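Local structure of clostripain-related protein (Bacteroides thetaiotaomicron, 6NAG) at residues T57-F62 / T80-T85; G89-L94 / S165-K170; R47-M52 / L61-Y66. The protein probably hydrolyses peptide bonds, as a secreted cysteine protease of the clostripain (C11) family from a gut commensal. The protein carries 1 engineered substitution. All blocks are in the same frame, centred on the assembly; numbering follows the deposited sequence.

Contact 1 of 3, residues T57-F62 / T80-T85. With PRO (proline), chain E; PRO (proline), chain C.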
loop_
_atom_site.group_PDB
_atom_site.type_symbol
_atom_site.label_atom_id
_atom_site.label_comp_id
_atom_site.label_asym_id
_atom_site.label_seq_id
_atom_site.Cartn_x
_atom_site.Cartn_y
_atom_site.Cartn_z
ATOM N N THR A 57 17.688 -13.810 -14.207
ATOM C CA THR A 57 18.311 -12.963 -13.195
ATOM C C THR A 57 18.509 -11.521 -13.658
ATOM O O THR A 57 19.054 -10.699 -12.923
ATOM C CB THR A 57 19.679 -13.527 -12.769
ATOM O OG1 THR A 57 20.545 -13.594 -13.907
ATOM C CG2 THR A 57 19.520 -14.918 -12.176
ATOM N N LYS A 58 18.075 -11.217 -14.877
ATOM C CA LYS A 58 18.258 -9.882 -15.438
ATOM C C LYS A 58 17.004 -9.399 -16.161
ATOM O O LYS A 58 16.369 -10.158 -16.891
ATOM C CB LYS A 58 19.456 -9.866 -16.391
ATOM C CG LYS A 58 20.786 -10.172 -15.719
ATOM C CD LYS A 58 21.908 -10.284 -16.731
ATOM C CE LYS A 58 23.247 -10.532 -16.058
ATOM N NZ LYS A 58 23.257 -11.807 -15.292
ATOM N N ALA A 59 16.655 -8.132 -15.956
ATOM C CA ALA A 59 15.447 -7.569 -16.549
ATOM C C ALA A 59 15.622 -6.096 -16.910
ATOM O O ALA A 59 16.555 -5.440 -16.450
ATOM C CB ALA A 59 14.272 -7.740 -15.604
ATOM N N THR A 60 14.711 -5.585 -17.730
ATOM C CA THR A 60 14.771 -4.200 -18.181
ATOM C C THR A 60 13.382 -3.567 -18.227
ATOM O O THR A 60 12.431 -4.174 -18.716
ATOM C CB THR A 60 15.421 -4.092 -19.577
ATOM O OG1 THR A 60 16.750 -4.624 -19.531
ATOM C CG2 THR A 60 15.480 -2.643 -20.038
ATOM N N LEU A 61 13.275 -2.349 -17.706
ATOM C CA LEU A 61 12.041 -1.579 -17.793
ATOM C C LEU A 61 12.163 -0.523 -18.888
ATOM O O LEU A 61 13.085 0.291 -18.869
ATOM C CB LEU A 61 11.723 -0.915 -16.451
ATOM C CG LEU A 61 10.374 -0.202 -16.342
ATOM C CD1 LEU A 61 9.245 -1.214 -16.240
ATOM C CD2 LEU A 61 10.355 0.752 -15.160
ATOM N N PHE A 62 11.239 -0.540 -19.844
ATOM C CA PHE A 62 11.267 0.432 -20.931
ATOM C C PHE A 62 9.865 0.866 -21.349
ATOM O O PHE A 62 8.868 0.293 -20.911
ATOM C CB PHE A 62 12.028 -0.131 -22.136
ATOM C CG PHE A 62 11.369 -1.319 -22.779
ATOM C CD1 PHE A 62 11.540 -2.591 -22.258
ATOM C CD2 PHE A 62 10.595 -1.166 -23.917
ATOM C CE1 PHE A 62 10.941 -3.683 -22.851
ATOM C CE2 PHE A 62 9.993 -2.255 -24.515
ATOM C CZ PHE A 62 10.166 -3.515 -23.981
ATOM N N THR A 80 19.245 -5.839 -11.760
ATOM C CA THR A 80 20.125 -6.956 -11.439
ATOM C C THR A 80 19.492 -7.818 -10.353
ATOM O O THR A 80 19.225 -7.338 -9.251
ATOM C CB THR A 80 21.514 -6.484 -10.970
ATOM O OG1 THR A 80 22.155 -5.752 -12.021
ATOM C CG2 THR A 80 22.381 -7.674 -10.595
ATOM N N ASP A 81 19.259 -9.087 -10.677
ATOM C CA ASP A 81 18.610 -10.034 -9.770
ATOM C C ASP A 81 17.302 -9.508 -9.180
ATOM O O ASP A 81 17.178 -9.387 -7.961
ATOM C CB ASP A 81 19.562 -10.417 -8.634
ATOM C CG ASP A 81 20.743 -11.234 -9.113
ATOM O OD1 ASP A 81 20.526 -12.211 -9.859
ATOM O OD2 ASP A 81 21.889 -10.900 -8.745
ATOM N N PRO A 82 16.316 -9.198 -10.039
ATOM C CA PRO A 82 15.046 -8.701 -9.501
ATOM C C PRO A 82 14.252 -9.804 -8.810
ATOM O O PRO A 82 14.171 -10.920 -9.323
ATOM C CB PRO A 82 14.315 -8.194 -10.746
ATOM C CG PRO A 82 14.845 -9.037 -11.850
ATOM C CD PRO A 82 16.283 -9.318 -11.507
ATOM N N ALA A 83 13.683 -9.495 -7.650
ATOM C CA ALA A 83 12.886 -10.463 -6.908
ATOM C C ALA A 83 11.422 -10.388 -7.330
ATOM O O ALA A 83 10.567 -9.955 -6.561
ATOM C CB ALA A 83 13.023 -10.229 -5.414
ATOM N N TYR A 84 11.143 -10.820 -8.555
ATOM C CA TYR A 84 9.802 -10.714 -9.121
ATOM C C TYR A 84 8.844 -11.778 -8.590
ATOM O O TYR A 84 7.662 -11.778 -8.931
ATOM C CB TYR A 84 9.869 -10.788 -10.651
ATOM C CG TYR A 84 10.765 -11.882 -11.183
ATOM C CD1 TYR A 84 10.301 -13.184 -11.321
ATOM C CD2 TYR A 84 12.073 -11.611 -11.558
ATOM C CE1 TYR A 84 11.119 -14.186 -11.809
ATOM C CE2 TYR A 84 12.898 -12.604 -12.048
ATOM C CZ TYR A 84 12.417 -13.890 -12.172
ATOM O OH TYR A 84 13.237 -14.879 -12.659
ATOM N N THR A 85 9.350 -12.681 -7.756
ATOM C CA THR A 85 8.509 -13.711 -7.155
ATOM C C THR A 85 8.137 -13.347 -5.722
ATOM O O THR A 85 7.475 -14.118 -5.028
ATOM C CB THR A 85 9.198 -15.090 -7.162
ATOM O OG1 THR A 85 10.345 -15.060 -6.305
ATOM C CG2 THR A 85 9.628 -15.465 -8.572
HETATM N N PRO E . 13.970 -6.617 -6.655
HETATM C CA PRO E . 14.787 -5.454 -6.297
HETATM C C PRO E . 14.962 -5.310 -4.789
HETATM O O PRO E . 14.776 -4.229 -4.230
HETATM C CB PRO E . 13.990 -4.281 -6.869
HETATM C CG PRO E . 13.247 -4.867 -8.015
HETATM C CD PRO E . 12.890 -6.263 -7.592
HETATM O OXT PRO E . 15.294 -6.271 -4.096
HETATM N N PRO C . 14.685 -3.537 -25.103
HETATM C CA PRO C . 15.015 -4.774 -25.819
HETATM C C PRO C . 13.807 -5.369 -26.538
HETATM O O PRO C . 12.670 -5.235 -26.085
HETATM C CB PRO C . 15.497 -5.705 -24.702
HETATM C CG PRO C . 14.804 -5.208 -23.483
HETATM C CD PRO C . 14.731 -3.717 -23.641
HETATM O OXT PRO C . 13.942 -5.999 -27.587
#
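Thr57 and Asp81 meet where strand 58-67 begins and strand 70-80 has just ended, and a single backbone hydrogen bond ties them: Asp81 N donates to Thr57 O over 2.8 Å, with a bent N-H...O angle of 141°. The same carbonyl oxygen, Thr57 O, has Pro82 CD beside it at 3.4 Å. The two side chains run alongside each other and point the same way. Asp81 CG is turned to the backbone N side and away from the carbonyl carbon (chi1 -68°), and its OD1 rests 3.3 Å from Thr57 CB, a touch of oxygen on carbon. Deeper in, Ala59 CB meets the Pro82 ring at CG, 4.0 Å away. Pro82 CG also lies in the plane of the Tyr84 ring, at its edge, while Tyr84 OH bonds to Ala56 O and so ties this aromatic back to the turn before Thr57. Two backbone features shape the connection: Asp81 has a positive phi of 51°, and Ala83 is the centre of an inverse gamma turn. Ala83 N approaches the ring N of one bound proline (chain E) at 3.1 Å. Lys58 and Thr80 form a non-hydrogen-bonded antiparallel pair, CA to CA 5.3 Å. Strand 70-80 is one edge of the sheet within this chain, and the contact lies where it ends and the chain turns off toward helix 87-100.

Contact 2 of 3, residues G89-L94 / S165-K170. With PRO (proline), chain D; PRO (proline), chain E.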
loop_
_atom_site.group_PDB
_atom_site.type_symbol
_atom_site.label_atom_id
_atom_site.label_comp_id
_atom_site.label_asym_id
_atom_site.label_seq_id
_atom_site.Cartn_x
_atom_site.Cartn_y
_atom_site.Cartn_z
ATOM N N GLY A 89 9.421 -7.238 -4.133
ATOM C CA GLY A 89 10.000 -7.027 -5.446
ATOM C C GLY A 89 8.990 -6.499 -6.445
ATOM O O GLY A 89 9.287 -5.586 -7.215
ATOM N N ILE A 90 7.792 -7.076 -6.430
ATOM C CA ILE A 90 6.710 -6.632 -7.301
ATOM C C ILE A 90 6.310 -5.195 -6.971
ATOM O O ILE A 90 6.077 -4.384 -7.868
ATOM C CB ILE A 90 5.480 -7.558 -7.185
ATOM C CG1 ILE A 90 5.820 -8.954 -7.712
ATOM C CG2 ILE A 90 4.294 -6.986 -7.947
ATOM C CD1 ILE A 90 4.681 -9.942 -7.611
ATOM N N THR A 91 6.246 -4.887 -5.679
ATOM C CA THR A 91 5.933 -3.537 -5.221
ATOM C C THR A 91 6.965 -2.532 -5.722
ATOM O O THR A 91 6.615 -1.448 -6.188
ATOM C CB THR A 91 5.866 -3.468 -3.682
ATOM O OG1 THR A 91 4.794 -4.292 -3.210
ATOM C CG2 THR A 91 5.637 -2.038 -3.218
ATOM N N SER A 92 8.238 -2.906 -5.629
ATOM C CA SER A 92 9.332 -2.034 -6.044
ATOM C C SER A 92 9.268 -1.726 -7.537
ATOM O O SER A 92 9.510 -0.595 -7.957
ATOM C CB SER A 92 10.679 -2.670 -5.696
ATOM O OG SER A 92 11.751 -1.800 -6.015
ATOM N N ILE A 93 8.941 -2.738 -8.334
ATOM C CA ILE A 93 8.806 -2.570 -9.776
ATOM C C ILE A 93 7.626 -1.662 -10.108
ATOM O O ILE A 93 7.744 -0.749 -10.925
ATOM C CB ILE A 93 8.630 -3.925 -10.487
ATOM C CG1 ILE A 93 9.871 -4.795 -10.284
ATOM C CG2 ILE A 93 8.365 -3.724 -11.970
ATOM C CD1 ILE A 93 9.714 -6.211 -10.787
ATOM N N LEU A 94 6.491 -1.914 -9.463
ATOM C CA LEU A 94 5.293 -1.108 -9.671
ATOM C C LEU A 94 5.509 0.334 -9.226
ATOM O O LEU A 94 4.917 1.257 -9.784
ATOM C CB LEU A 94 4.102 -1.715 -8.930
ATOM C CG LEU A 94 3.528 -2.999 -9.531
ATOM C CD1 LEU A 94 2.392 -3.527 -8.676
ATOM C CD2 LEU A 94 3.061 -2.756 -10.957
ATOM N N SER A 165 -1.009 -3.989 -3.825
ATOM C CA SER A 165 -1.597 -3.252 -2.713
ATOM C C SER A 165 -0.566 -2.387 -1.992
ATOM O O SER A 165 -0.831 -1.228 -1.674
ATOM C CB SER A 165 -2.249 -4.221 -1.725
ATOM O OG SER A 165 -2.867 -3.524 -0.658
ATOM N N ASN A 166 0.611 -2.952 -1.740
ATOM C CA ASN A 166 1.673 -2.225 -1.053
ATOM C C ASN A 166 2.290 -1.137 -1.923
ATOM O O ASN A 166 2.997 -0.261 -1.427
ATOM C CB ASN A 166 2.761 -3.190 -0.579
ATOM C CG ASN A 166 2.298 -4.070 0.565
ATOM O OD1 ASN A 166 1.362 -3.727 1.286
ATOM N ND2 ASN A 166 2.958 -5.208 0.740
ATOM N N ALA A 167 2.019 -1.197 -3.222
ATOM C CA ALA A 167 2.460 -0.158 -4.142
ATOM C C ALA A 167 1.462 0.994 -4.144
ATOM O O ALA A 167 1.691 2.030 -4.766
ATOM C CB ALA A 167 2.634 -0.720 -5.542
ATOM N N GLY A 168 0.351 0.800 -3.440
ATOM C CA GLY A 168 -0.685 1.810 -3.341
ATOM C C GLY A 168 -1.498 1.931 -4.613
ATOM O O GLY A 168 -1.983 3.011 -4.947
ATOM N N LEU A 169 -1.649 0.817 -5.321
ATOM C CA LEU A 169 -2.357 0.813 -6.595
ATOM C C LEU A 169 -3.567 -0.115 -6.595
ATOM O O LEU A 169 -3.590 -1.131 -5.902
ATOM C CB LEU A 169 -1.414 0.402 -7.728
ATOM C CG LEU A 169 -0.249 1.325 -8.081
ATOM C CD1 LEU A 169 0.564 0.723 -9.216
ATOM C CD2 LEU A 169 -0.750 2.708 -8.454
ATOM N N LYS A 170 -4.574 0.255 -7.378
ATOM C CA LYS A 170 -5.659 -0.654 -7.719
ATOM C C LYS A 170 -5.874 -0.594 -9.223
ATOM O O LYS A 170 -6.339 0.414 -9.753
ATOM C CB LYS A 170 -6.949 -0.306 -6.974
ATOM C CG LYS A 170 -8.085 -1.274 -7.273
ATOM C CD LYS A 170 -9.301 -1.024 -6.400
ATOM C CE LYS A 170 -10.375 -2.072 -6.656
ATOM N NZ LYS A 170 -11.584 -1.861 -5.816
HETATM N N PRO D . -4.549 3.387 -8.072
HETATM C CA PRO D . -5.987 3.653 -7.983
HETATM C C PRO D . -6.510 4.384 -9.215
HETATM O O PRO D . -7.666 4.806 -9.264
HETATM C CB PRO D . -6.096 4.531 -6.738
HETATM C CG PRO D . -4.812 5.280 -6.720
HETATM C CD PRO D . -3.767 4.332 -7.256
HETATM O OXT PRO D . -5.786 4.565 -10.194
HETATM N N PRO E . 13.970 -6.617 -6.655
HETATM C CA PRO E . 14.787 -5.454 -6.297
HETATM C C PRO E . 14.962 -5.310 -4.789
HETATM O O PRO E . 14.776 -4.229 -4.230
HETATM C CB PRO E . 13.990 -4.281 -6.869
HETATM C CG PRO E . 13.247 -4.867 -8.015
HETATM C CD PRO E . 12.890 -6.263 -7.592
HETATM O OXT PRO E . 15.294 -6.271 -4.096
#
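A Schellman motif at Gly168, closing helix 157-166, brings Asn166, Ala167 and Leu169 against Thr91 and Leu94 of helix 87-100. The evidence for the motif is the positive phi of Gly168 (74°) together with bonds back into the last helical turn, among them Gly168 N to Ser165 O at 2.9 Å. The interface itself is made by small groups. Thr91 carries one half with both branches of its side chain: OG1 abuts Asn166 CB at 3.5 Å, and CG2, lying anti to the backbone N (chi1 -64°, measured to OG1), sits over the peptide that follows Asn166, 3.7 Å from Ala167 N. Thr91 OG1 also hydrogen-bonds Ala87 O, one turn back in its own helix, and Gly163 O in the facing helix. Both partners are carbonyl acceptors, so the one hydroxyl proton must be shared between them or favour one; the geometry links the two helices at this point. One turn further on, Leu94 CB meets Ala167 CB at 3.8 Å, methylene against methyl, and Leu169 CD1 approaches the same Leu94 CB at 4.3 Å. Ala167 O is taken up by Gln98 NE2, a further tie to helix 87-100, while Ile164 and Phe14 pack on Leu94 from the facing helix and from strand 11-17. Bound prolines flank the pair: Ser92 OG touches CB of the chain E proline at 3.4 Å, and on the other flank Leu169 CD2 rests 3.6 Å from CD of the chain D proline.

Contact 3 of 3, residues R47-M52 / L61-Y66. With PRO (proline), chain C.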
loop_
_atom_site.group_PDB
_atom_site.type_symbol
_atom_site.label_atom_id
_atom_site.label_comp_id
_atom_site.label_asym_id
_atom_site.label_seq_id
_atom_site.Cartn_x
_atom_site.Cartn_y
_atom_site.Cartn_z
ATOM N N ARG A 47 0.243 5.958 -21.702
ATOM C CA ARG A 47 1.636 5.548 -21.819
ATOM C C ARG A 47 1.772 4.040 -21.639
ATOM O O ARG A 47 1.123 3.448 -20.778
ATOM C CB ARG A 47 2.503 6.284 -20.794
ATOM C CG ARG A 47 2.506 7.794 -20.962
ATOM C CD ARG A 47 3.327 8.480 -19.883
ATOM N NE ARG A 47 4.741 8.126 -19.962
ATOM C CZ ARG A 47 5.688 8.666 -19.202
ATOM N NH1 ARG A 47 5.376 9.590 -18.304
ATOM N NH2 ARG A 47 6.951 8.284 -19.342
ATOM N N ILE A 48 2.615 3.421 -22.458
ATOM C CA ILE A 48 2.849 1.986 -22.369
ATOM C C ILE A 48 4.211 1.689 -21.750
ATOM O O ILE A 48 5.248 2.036 -22.312
ATOM C CB ILE A 48 2.760 1.312 -23.750
ATOM C CG1 ILE A 48 1.353 1.475 -24.326
ATOM C CG2 ILE A 48 3.127 -0.158 -23.649
ATOM C CD1 ILE A 48 1.156 0.791 -25.660
ATOM N N ILE A 49 4.196 1.046 -20.587
ATOM C CA ILE A 49 5.423 0.695 -19.883
ATOM C C ILE A 49 5.585 -0.821 -19.834
ATOM O O ILE A 49 4.646 -1.537 -19.494
ATOM C CB ILE A 49 5.433 1.263 -18.450
ATOM C CG1 ILE A 49 5.108 2.758 -18.466
ATOM C CG2 ILE A 49 6.775 1.015 -17.782
ATOM C CD1 ILE A 49 6.093 3.589 -19.254
ATOM N N ILE A 50 6.773 -1.308 -20.178
ATOM C CA ILE A 50 7.009 -2.747 -20.250
ATOM C C ILE A 50 8.191 -3.201 -19.397
ATOM O O ILE A 50 9.293 -2.667 -19.505
ATOM C CB ILE A 50 7.251 -3.202 -21.705
ATOM C CG1 ILE A 50 6.053 -2.839 -22.585
ATOM C CG2 ILE A 50 7.516 -4.698 -21.763
ATOM C CD1 ILE A 50 6.186 -3.308 -24.015
ATOM N N PHE A 51 7.942 -4.193 -18.547
ATOM C CA PHE A 51 8.989 -4.845 -17.771
ATOM C C PHE A 51 9.178 -6.267 -18.283
ATOM O O PHE A 51 8.243 -7.064 -18.267
ATOM C CB PHE A 51 8.635 -4.853 -16.280
ATOM C CG PHE A 51 9.579 -5.660 -15.427
ATOM C CD1 PHE A 51 9.341 -7.004 -15.181
ATOM C CD2 PHE A 51 10.694 -5.070 -14.856
ATOM C CE1 PHE A 51 10.203 -7.745 -14.396
ATOM C CE2 PHE A 51 11.559 -5.807 -14.067
ATOM C CZ PHE A 51 11.311 -7.146 -13.837
ATOM N N MET A 52 10.384 -6.587 -18.737
ATOM C CA MET A 52 10.654 -7.927 -19.243
ATOM C C MET A 52 11.990 -8.475 -18.764
ATOM O O MET A 52 13.012 -7.793 -18.819
ATOM C CB MET A 52 10.617 -7.942 -20.770
ATOM C CG MET A 52 10.913 -9.308 -21.363
ATOM S SD MET A 52 10.854 -9.342 -23.160
ATOM C CE MET A 52 11.311 -11.042 -23.474
ATOM N N LEU A 61 13.275 -2.349 -17.706
ATOM C CA LEU A 61 12.041 -1.579 -17.793
ATOM C C LEU A 61 12.163 -0.523 -18.888
ATOM O O LEU A 61 13.085 0.291 -18.869
ATOM C CB LEU A 61 11.723 -0.915 -16.451
ATOM C CG LEU A 61 10.374 -0.202 -16.342
ATOM C CD1 LEU A 61 9.245 -1.214 -16.240
ATOM C CD2 LEU A 61 10.355 0.752 -15.160
ATOM N N PHE A 62 11.239 -0.540 -19.844
ATOM C CA PHE A 62 11.267 0.432 -20.931
ATOM C C PHE A 62 9.865 0.866 -21.349
ATOM O O PHE A 62 8.868 0.293 -20.911
ATOM C CB PHE A 62 12.028 -0.131 -22.136
ATOM C CG PHE A 62 11.369 -1.319 -22.779
ATOM C CD1 PHE A 62 11.540 -2.591 -22.258
ATOM C CD2 PHE A 62 10.595 -1.166 -23.917
ATOM C CE1 PHE A 62 10.941 -3.683 -22.851
ATOM C CE2 PHE A 62 9.993 -2.255 -24.515
ATOM C CZ PHE A 62 10.166 -3.515 -23.981
ATOM N N GLU A 63 9.799 1.883 -22.203
ATOM C CA GLU A 63 8.527 2.458 -22.620
ATOM C C GLU A 63 8.338 2.412 -24.134
ATOM O O GLU A 63 9.275 2.658 -24.891
ATOM C CB GLU A 63 8.419 3.906 -22.129
ATOM C CG GLU A 63 7.200 4.657 -22.642
ATOM C CD GLU A 63 7.094 6.060 -22.078
ATOM O OE1 GLU A 63 8.024 6.489 -21.365
ATOM O OE2 GLU A 63 6.079 6.734 -22.347
ATOM N N LEU A 64 7.124 2.083 -24.564
ATOM C CA LEU A 64 6.746 2.204 -25.966
ATOM C C LEU A 64 6.060 3.544 -26.195
ATOM O O LEU A 64 4.990 3.800 -25.645
ATOM C CB LEU A 64 5.823 1.061 -26.392
ATOM C CG LEU A 64 6.416 -0.345 -26.467
ATOM C CD1 LEU A 64 5.401 -1.316 -27.050
ATOM C CD2 LEU A 64 7.693 -0.344 -27.287
ATOM N N ALA A 65 6.676 4.399 -27.002
ATOM C CA ALA A 65 6.122 5.721 -27.266
ATOM C C ALA A 65 6.080 6.023 -28.759
ATOM O O ALA A 65 6.665 5.303 -29.566
ATOM C CB ALA A 65 6.926 6.784 -26.535
ATOM N N TYR A 66 5.379 7.094 -29.116
ATOM C CA TYR A 66 5.272 7.515 -30.506
ATOM C C TYR A 66 5.895 8.893 -30.690
ATOM O O TYR A 66 5.319 9.904 -30.289
ATOM C CB TYR A 66 3.810 7.528 -30.953
ATOM C CG TYR A 66 3.612 7.839 -32.420
ATOM C CD1 TYR A 66 3.702 6.839 -33.379
ATOM C CD2 TYR A 66 3.325 9.129 -32.845
ATOM C CE1 TYR A 66 3.518 7.115 -34.720
ATOM C CE2 TYR A 66 3.140 9.416 -34.185
ATOM C CZ TYR A 66 3.237 8.405 -35.117
ATOM O OH TYR A 66 3.052 8.685 -36.451
HETATM N N PRO C . 14.685 -3.537 -25.103
HETATM C CA PRO C . 15.015 -4.774 -25.819
HETATM C C PRO C . 13.807 -5.369 -26.538
HETATM O O PRO C . 12.670 -5.235 -26.085
HETATM C CB PRO C . 15.497 -5.705 -24.702
HETATM C CG PRO C . 14.804 -5.208 -23.483
HETATM C CD PRO C . 14.731 -3.717 -23.641
HETATM O OXT PRO C . 13.942 -5.999 -27.587
HETATM O O HOH W 1 4.201 5.641 -23.939
#
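Leu61 leans its CD1 toward the neighbouring strand on the face it shares with Ile49 and Phe51, where it meets Ile49 CG2 at 3.7 Å and also touches Phe51 CB and the edge of the Phe51 ring. Phe62 comes next and pairs with Ile50 through two backbone bonds, Ile50 N to Phe62 O at 2.7 Å and Phe62 N to Ile50 O at 2.9 Å. With CG set between its own N and carbonyl carbon (chi1 65°), the Phe62 ring turns one face to Ile50, whose CB sits off-centre toward the rim, 4.0 Å from the ring centroid and 21° off the normal, a CH-pi contact; the chain C proline covers the opposite face. The two strands form an antiparallel beta hairpin within the mixed sheet, and with side chains alternating along the strand Glu63 falls on the same face as Leu61. Its extended chain carries the carboxylate to Arg47, which grips it side-on: NH2 bonds OE1 at 2.9 Å, and NE reaches OE2 at 3.1 Å from above the carboxylate plane, the two planar groups being 28° apart. A water bonded to Glu63 OE2 also joins Ile48 N and Leu64 O. Leu64 returns to the Phe62 face, its CD1 3.7 Å from Ile50 CD1 and its CB against Ile48 CG2.

In the fold
Contacts 1 and 3 lie 15 Å apart between centres and share strand 58-67, with Leu61 and Phe62 in both; a probable hydrogen bond from Thr60 N to Met52 O (3.0 Å) continues the pairing from one to the other. Contact 2 belongs to the helical layer beside this sheet, its centre 15 Å from contact 1 and 17 Å from contact 3. Phe51 CZ joins all three, lying 3.5 Å from Ala59 CB and 3.6 Å from Ile93 CD1. The chain E proline sits between contacts 1 and 2, in a pocket completed by Tyr79, while Tyr28 and His73 join Thr60 and Phe62 around the chain C proline.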